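Local coordinates for protein fatty Acyl-Adenylate Ligase (Escherichia coli, PDB 3PBK) that belongs to the AMP-binding enzyme family of the ANL clan and is modelled with 5'-O-[(S)-(dodecanoyloxy)(hydroxy)phosphoryl]adenosine in a pocket, at residues G217-S222 and Q243-Y248; P20-A25 and R198-N203. All coordinates share one frame; numbering follows the deposited sequence.

Interaction 1 of 2, residues G217-S222 and Q243-Y248; sequences GDRCVS and QLSVDY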
ATOM      1  N   GLY A 217      18.589 -11.457  13.534  1.00 23.87           N
ATOM      2  CA  GLY A 217      19.234 -11.950  12.334  1.00 23.94           C
ATOM      3  C   GLY A 217      18.400 -11.797  11.071  1.00 24.36           C
ATOM      4  O   GLY A 217      18.928 -11.965   9.962  1.00 25.00           O
ATOM      5  N   ASP A 218      17.111 -11.487  11.224  1.00 23.17           N
ATOM      6  CA  ASP A 218      16.262 -11.161  10.074  1.00 22.62           C
ATOM      7  C   ASP A 218      16.789  -9.920   9.360  1.00 22.93           C
ATOM      8  O   ASP A 218      17.435  -9.057   9.965  1.00 22.94           O
ATOM      9  CB  ASP A 218      14.802 -10.929  10.487  1.00 22.44           C
ATOM     10  CG  ASP A 218      13.944 -12.191  10.386  1.00 22.30           C
ATOM     11  OD1 ASP A 218      14.451 -13.224   9.899  1.00 22.69           O
ATOM     12  OD2 ASP A 218      12.760 -12.151  10.797  1.00 21.19           O
ATOM     13  N   ARG A 219      16.514  -9.838   8.068  1.00 22.61           N
ATOM     14  CA  ARG A 219      16.925  -8.687   7.285  1.00 21.85           C
ATOM     15  C   ARG A 219      15.935  -8.426   6.162  1.00 20.83           C
ATOM     16  O   ARG A 219      15.664  -9.316   5.352  1.00 20.31           O
ATOM     17  CB  ARG A 219      18.309  -8.918   6.707  1.00 21.60           C
ATOM     18  CG  ARG A 219      18.512  -8.244   5.373  1.00 22.18           C
ATOM     19  CD  ARG A 219      19.893  -8.528   4.867  1.00 23.41           C
ATOM     20  NE  ARG A 219      20.868  -7.660   5.503  1.00 24.13           N
ATOM     21  CZ  ARG A 219      21.575  -6.769   4.832  1.00 24.36           C
ATOM     22  NH1 ARG A 219      21.399  -6.685   3.523  1.00 24.55           N
ATOM     23  NH2 ARG A 219      22.453  -5.988   5.451  1.00 24.85           N
ATOM     24  N   CYS A 220      15.417  -7.201   6.113  1.00 20.30           N
ATOM     25  CA  CYS A 220      14.362  -6.823   5.171  1.00 20.11           C
ATOM     26  C   CYS A 220      14.833  -6.354   3.792  1.00 20.41           C
ATOM     27  O   CYS A 220      15.925  -5.813   3.630  1.00 20.91           O
ATOM     28  CB  CYS A 220      13.498  -5.734   5.784  1.00 20.16           C
ATOM     29  SG  CYS A 220      13.071  -6.081   7.483  1.00 21.78           S
ATOM     30  N   VAL A 221      13.976  -6.563   2.799  1.00 20.07           N
ATOM     31  CA  VAL A 221      14.241  -6.149   1.430  1.00 20.46           C
ATOM     32  C   VAL A 221      12.966  -5.529   0.879  1.00 19.72           C
ATOM     33  O   VAL A 221      11.909  -6.156   0.919  1.00 20.04           O
ATOM     34  CB  VAL A 221      14.639  -7.362   0.554  1.00 20.32           C
ATOM     35  CG1 VAL A 221      14.849  -6.941  -0.896  1.00 19.74           C
ATOM     36  CG2 VAL A 221      15.883  -8.036   1.110  1.00 20.69           C
ATOM     37  N   SER A 222      13.048  -4.301   0.381  1.00 19.07           N
ATOM     38  CA  SER A 222      11.869  -3.646  -0.179  1.00 19.28           C
ATOM     39  C   SER A 222      12.170  -2.921  -1.477  1.00 19.65           C
ATOM     40  O   SER A 222      13.242  -2.343  -1.642  1.00 20.31           O
ATOM     41  CB  SER A 222      11.266  -2.657   0.819  1.00 19.16           C
ATOM     42  OG  SER A 222      10.397  -1.743   0.173  1.00 18.61           O
ATOM     43  N   GLN A 243      15.615  -2.442  15.063  1.00 20.96           N
ATOM     44  CA  GLN A 243      17.061  -2.421  14.920  1.00 21.38           C
ATOM     45  C   GLN A 243      17.549  -3.448  13.920  1.00 21.93           C
ATOM     46  O   GLN A 243      18.622  -4.021  14.098  1.00 22.50           O
ATOM     47  CB  GLN A 243      17.751  -2.654  16.254  1.00 21.44           C
ATOM     48  CG  GLN A 243      17.061  -2.000  17.405  1.00 21.79           C
ATOM     49  CD  GLN A 243      16.282  -2.998  18.211  1.00 23.90           C
ATOM     50  OE1 GLN A 243      15.159  -2.734  18.642  1.00 24.77           O
ATOM     51  NE2 GLN A 243      16.870  -4.174  18.409  1.00 24.79           N
ATOM     52  N   LEU A 244      16.750  -3.660  12.873  1.00 22.31           N
ATOM     53  CA  LEU A 244      17.039  -4.595  11.780  1.00 21.72           C
ATOM     54  C   LEU A 244      17.454  -3.872  10.502  1.00 21.17           C
ATOM     55  O   LEU A 244      16.888  -2.846  10.153  1.00 21.86           O
ATOM     56  CB  LEU A 244      15.801  -5.437  11.465  1.00 21.54           C
ATOM     57  CG  LEU A 244      15.400  -6.542  12.439  1.00 21.94           C
ATOM     58  CD1 LEU A 244      14.429  -7.494  11.774  1.00 21.93           C
ATOM     59  CD2 LEU A 244      16.619  -7.293  12.932  1.00 22.72           C
ATOM     60  N   SER A 245      18.419  -4.417   9.779  1.00 21.24           N
ATOM     61  CA  SER A 245      18.848  -3.778   8.544  1.00 21.67           C
ATOM     62  C   SER A 245      17.824  -3.965   7.421  1.00 21.30           C
ATOM     63  O   SER A 245      16.967  -4.845   7.486  1.00 21.41           O
ATOM     64  CB  SER A 245      20.215  -4.310   8.124  1.00 23.00           C
ATOM     65  OG  SER A 245      21.213  -3.930   9.058  1.00 24.06           O
ATOM     66  N   VAL A 246      17.912  -3.135   6.389  1.00 21.34           N
ATOM     67  CA  VAL A 246      17.036  -3.272   5.234  1.00 20.55           C
ATOM     68  C   VAL A 246      17.752  -2.845   3.957  1.00 21.40           C
ATOM     69  O   VAL A 246      18.624  -1.982   3.991  1.00 22.15           O
ATOM     70  CB  VAL A 246      15.753  -2.446   5.414  1.00 20.56           C
ATOM     71  CG1 VAL A 246      16.063  -0.970   5.350  1.00 20.57           C
ATOM     72  CG2 VAL A 246      14.728  -2.819   4.365  1.00 20.33           C
ATOM     73  N   ASP A 247      17.392  -3.464   2.833  1.00 21.67           N
ATOM     74  CA  ASP A 247      17.939  -3.104   1.523  1.00 21.64           C
ATOM     75  C   ASP A 247      16.836  -2.641   0.590  1.00 20.91           C
ATOM     76  O   ASP A 247      15.833  -3.334   0.425  1.00 20.53           O
ATOM     77  CB  ASP A 247      18.613  -4.307   0.880  1.00 21.80           C
ATOM     78  CG  ASP A 247      19.460  -5.079   1.845  1.00 22.83           C
ATOM     79  OD1 ASP A 247      19.996  -4.457   2.781  1.00 23.24           O
ATOM     80  OD2 ASP A 247      19.590  -6.308   1.670  1.00 23.80           O
ATOM     81  N   TYR A 248      17.031  -1.493  -0.049  1.00 21.28           N
ATOM     82  CA  TYR A 248      16.021  -0.955  -0.951  1.00 21.12           C
ATOM     83  C   TYR A 248      16.398  -1.031  -2.411  1.00 22.22           C
ATOM     84  O   TYR A 248      17.563  -0.874  -2.768  1.00 23.41           O
ATOM     85  CB  TYR A 248      15.769   0.508  -0.647  1.00 21.01           C
ATOM     86  CG  TYR A 248      15.378   0.771   0.767  1.00 20.96           C
ATOM     87  CD1 TYR A 248      16.215   1.475   1.614  1.00 22.17           C
ATOM     88  CD2 TYR A 248      14.172   0.320   1.258  1.00 20.34           C
ATOM     89  CE1 TYR A 248      15.859   1.720   2.920  1.00 22.43           C
ATOM     90  CE2 TYR A 248      13.803   0.561   2.554  1.00 20.92           C
ATOM     91  CZ  TYR A 248      14.646   1.262   3.387  1.00 21.86           C
ATOM     92  OH  TYR A 248      14.274   1.502   4.692  1.00 21.74           O
TER
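Arg219 reaches across to Asp247 on the second of two parallel neighbours, strands 220-222 and 246-248, which helix 229-241 joins into a beta-alpha-beta crossover. Its CB and CG make no close approach to 243-248; contact begins after the bend at chi3 (-80°), where CD lies 3.9 Å from Asp247 OD2. CZ follows at 3.5 Å from Asp247 OD1. At the tip NH1 makes a salt bridge to Asp247 OD2 at 2.6 Å and lies 2.7 Å from OD1 of the same carboxylate. OD2 comes to the edge of the guanidinium, near its plane. With the two planes 57° apart, one nitrogen faces both oxygens, rather than two nitrogens facing two oxygens. NH2 lies 3.9 Å from Ser245 CB. The register follows from backbone bonds: Cys220 N to Ser245 O, Asp247 N to Cys220 O at 2.9 Å, and Ser222 N to Asp247 O. Cys220 thus bonds to the residues on either side of Val246, as parallel pairing requires. On the other face of the sheet, Cys220 CB meets Val246 CG2 at 3.5 Å. Farther along this face Ser222 sits beside Tyr248, whose hydroxyl bonds to Phe235 O. The two faces differ in chemistry: the charge of Asp247, buried beside Val221, probably gains its compensation from partly exposed Arg219, whereas apolar contact dominates between Cys220 and Val246.

Interaction 2 of 2, residues P20-A25 and R198-N203; sequences PTLVDA and REVMAN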
ATOM      1  N   PRO A  20       7.695   4.258  23.196  1.00 22.46           N
ATOM      2  CA  PRO A  20       6.607   5.239  23.235  1.00 22.77           C
ATOM      3  C   PRO A  20       6.555   6.088  21.971  1.00 22.02           C
ATOM      4  O   PRO A  20       5.474   6.434  21.497  1.00 21.26           O
ATOM      5  CB  PRO A  20       6.992   6.140  24.417  1.00 23.52           C
ATOM      6  CG  PRO A  20       8.055   5.388  25.169  1.00 24.00           C
ATOM      7  CD  PRO A  20       8.759   4.575  24.163  1.00 22.53           C
ATOM      8  N   THR A  21       7.725   6.405  21.433  1.00 21.93           N
ATOM      9  CA  THR A  21       7.856   7.447  20.434  1.00 22.25           C
ATOM     10  C   THR A  21       8.871   7.042  19.396  1.00 22.92           C
ATOM     11  O   THR A  21       9.845   6.381  19.729  1.00 24.50           O
ATOM     12  CB  THR A  21       8.346   8.729  21.104  1.00 22.91           C
ATOM     13  OG1 THR A  21       7.217   9.500  21.541  1.00 23.00           O
ATOM     14  CG2 THR A  21       9.198   9.548  20.156  1.00 22.60           C
ATOM     15  N   LEU A  22       8.653   7.436  18.143  1.00 22.64           N
ATOM     16  CA  LEU A  22       9.572   7.082  17.047  1.00 22.59           C
ATOM     17  C   LEU A  22      10.994   7.546  17.316  1.00 22.11           C
ATOM     18  O   LEU A  22      11.957   6.900  16.917  1.00 22.05           O
ATOM     19  CB  LEU A  22       9.089   7.657  15.710  1.00 21.65           C
ATOM     20  CG  LEU A  22       8.060   6.849  14.918  1.00 20.41           C
ATOM     21  CD1 LEU A  22       7.369   7.723  13.889  1.00 19.09           C
ATOM     22  CD2 LEU A  22       8.716   5.669  14.261  1.00 18.99           C
ATOM     23  N   VAL A  23      11.120   8.682  17.988  1.00 23.08           N
ATOM     24  CA  VAL A  23      12.425   9.194  18.360  1.00 24.24           C
ATOM     25  C   VAL A  23      13.068   8.275  19.401  1.00 24.76           C
ATOM     26  O   VAL A  23      14.241   7.918  19.285  1.00 25.19           O
ATOM     27  CB  VAL A  23      12.334  10.637  18.868  1.00 24.85           C
ATOM     28  CG1 VAL A  23      13.603  11.015  19.630  1.00 26.74           C
ATOM     29  CG2 VAL A  23      12.080  11.580  17.699  1.00 23.15           C
ATOM     30  N   ASP A  24      12.301   7.873  20.408  1.00 23.81           N
ATOM     31  CA  ASP A  24      12.769   6.826  21.303  1.00 23.80           C
ATOM     32  C   ASP A  24      13.230   5.626  20.492  1.00 22.96           C
ATOM     33  O   ASP A  24      14.345   5.152  20.646  1.00 23.71           O
ATOM     34  CB  ASP A  24      11.658   6.399  22.251  1.00 24.39           C
ATOM     35  CG  ASP A  24      11.346   7.452  23.284  1.00 26.15           C
ATOM     36  OD1 ASP A  24      12.304   8.072  23.794  1.00 28.23           O
ATOM     37  OD2 ASP A  24      10.149   7.662  23.590  1.00 26.78           O
ATOM     38  N   ALA A  25      12.366   5.137  19.620  1.00 22.49           N
ATOM     39  CA  ALA A  25      12.706   3.990  18.800  1.00 23.06           C
ATOM     40  C   ALA A  25      14.081   4.164  18.141  1.00 23.51           C
ATOM     41  O   ALA A  25      14.968   3.329  18.315  1.00 24.03           O
ATOM     42  CB  ALA A  25      11.623   3.740  17.758  1.00 22.48           C
ATOM     43  N   ARG A 198       1.933   7.314  19.319  1.00 18.45           N
ATOM     44  CA  ARG A 198       1.385   6.154  20.015  1.00 18.73           C
ATOM     45  C   ARG A 198       0.811   5.141  19.042  1.00 18.27           C
ATOM     46  O   ARG A 198       1.011   3.935  19.196  1.00 17.87           O
ATOM     47  CB  ARG A 198       0.303   6.548  21.012  1.00 19.02           C
ATOM     48  CG  ARG A 198      -0.209   5.357  21.802  1.00 19.00           C
ATOM     49  CD  ARG A 198      -1.517   5.657  22.478  1.00 20.25           C
ATOM     50  NE  ARG A 198      -2.663   5.222  21.683  1.00 20.76           N
ATOM     51  CZ  ARG A 198      -3.502   6.040  21.046  1.00 21.61           C
ATOM     52  NH1 ARG A 198      -3.335   7.369  21.081  1.00 21.66           N
ATOM     53  NH2 ARG A 198      -4.518   5.523  20.361  1.00 21.03           N
ATOM     54  N   GLU A 199       0.097   5.645  18.044  1.00 17.91           N
ATOM     55  CA  GLU A 199      -0.550   4.796  17.063  1.00 17.16           C
ATOM     56  C   GLU A 199       0.463   4.077  16.177  1.00 17.06           C
ATOM     57  O   GLU A 199       0.407   2.856  16.028  1.00 16.80           O
ATOM     58  CB  GLU A 199      -1.540   5.621  16.245  1.00 17.34           C
ATOM     59  CG  GLU A 199      -2.712   6.100  17.097  1.00 18.20           C
ATOM     60  CD  GLU A 199      -3.388   7.362  16.573  1.00 18.48           C
ATOM     61  OE1 GLU A 199      -3.149   7.745  15.404  1.00 18.30           O
ATOM     62  OE2 GLU A 199      -4.164   7.971  17.342  1.00 18.38           O
ATOM     63  N   VAL A 200       1.401   4.812  15.596  1.00 17.02           N
ATOM     64  CA  VAL A 200       2.373   4.163  14.724  1.00 17.34           C
ATOM     65  C   VAL A 200       3.218   3.168  15.526  1.00 17.95           C
ATOM     66  O   VAL A 200       3.692   2.169  14.987  1.00 17.84           O
ATOM     67  CB  VAL A 200       3.275   5.174  13.972  1.00 17.27           C
ATOM     68  CG1 VAL A 200       4.378   5.670  14.874  1.00 18.53           C
ATOM     69  CG2 VAL A 200       3.872   4.538  12.724  1.00 15.91           C
HETATM   70  N   MSE A 201       3.399   3.433  16.816  1.00 18.30           N
HETATM   71  CA  MSE A 201       4.163   2.520  17.655  1.00 18.00           C
HETATM   72  C   MSE A 201       3.360   1.270  17.983  1.00 17.66           C
HETATM   73  O   MSE A 201       3.893   0.164  17.952  1.00 17.88           O
HETATM   74  CB  MSE A 201       4.658   3.207  18.919  1.00 18.27           C
HETATM   75  CG  MSE A 201       5.784   4.191  18.659  1.00 21.00           C
HETATM   76 SE   MSE A 201       7.237   3.546  17.470  1.00 38.33          SE
HETATM   77  CE  MSE A 201       7.777   1.927  18.451  1.00 21.89           C
ATOM     78  N   ALA A 202       2.076   1.447  18.288  1.00 17.65           N
ATOM     79  CA  ALA A 202       1.189   0.313  18.553  1.00 17.34           C
ATOM     80  C   ALA A 202       1.236  -0.662  17.395  1.00 16.55           C
ATOM     81  O   ALA A 202       1.297  -1.880  17.604  1.00 15.72           O
ATOM     82  CB  ALA A 202      -0.258   0.773  18.803  1.00 16.17           C
ATOM     83  N   ASN A 203       1.209  -0.117  16.181  1.00 15.76           N
ATOM     84  CA  ASN A 203       1.210  -0.956  15.003  1.00 16.32           C
ATOM     85  C   ASN A 203       2.575  -1.577  14.763  1.00 16.80           C
ATOM     86  O   ASN A 203       2.673  -2.771  14.512  1.00 17.21           O
ATOM     87  CB  ASN A 203       0.723  -0.211  13.764  1.00 15.77           C
ATOM     88  CG  ASN A 203       0.107  -1.145  12.735  1.00 15.03           C
ATOM     89  OD1 ASN A 203      -0.847  -1.847  13.032  1.00 15.21           O
ATOM     90  ND2 ASN A 203       0.655  -1.163  11.530  1.00 15.11           N
TER
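The start of helix 22-29 meets the first turns of helix 197-211 chiefly through Met201, a selenomethionine that reaches over to Pro20, Leu22 and Ala25. Its chain is bent at both chi2 (-46°) and chi3 (-57°), and this folding presents successive atoms to different partners. CG lies 3.6 Å from Pro20 O, a contact with the backbone just ahead of the helix. The selenium comes next and meets Leu22 CD2 at 4.1 Å, the two side chains running at a slant to one another. The terminal CE finally approaches Ala25 CB at 4.3 Å, one turn farther along helix 22-29. Leu22 divides its branches: while CD2 goes to the selenium, CD1 touches Val200 CG1 at 3.8 Å, with the leucine and valine side chains crossing at about a right angle. No hydrogen bond or salt bridge joins 20-25 to 198-203, so the evidence points to an association carried by apolar side chains. A polar link lies right next to the contact: Leu22 N bonds to His197 ND1, at the beginning of helix 197-211. Leu237 of helix 229-241 touches both Leu22 and Val200, adding a third helix to the apolar cluster, and Ala178 and Tyr179 of strand 177-181 contact Leu22 and Val200 respectively. Helices that pack on one another through apolar side chains beside beta strands are consistent with the layered alpha/beta architecture of the large domain of ANL enzymes.

How the interactions relate
Interaction 2 precedes interaction 1 along the chain: helix 197-211, which carries 198-203, is followed by strand 220-222. Their centres lie 19 Å apart and their nearest atoms about 6 Å apart, so the two do not touch. Helix 229-241 bridges this separation: its Leu237 contacts Leu22 and Val200 of interaction 2, while its Phe235 contacts Cys220 and Ser222 of interaction 1. The bound 5'-O-[(S)-(dodecanoyloxy)(hydroxy)phosphoryl]adenosine is closer to interaction 1, at about 5 Å from the side chain of Cys220, than to interaction 2, where the side chain of Val200 is about 11 Å away. Interaction 1 therefore borders the ligand region, whereas interaction 2 lies farther from it.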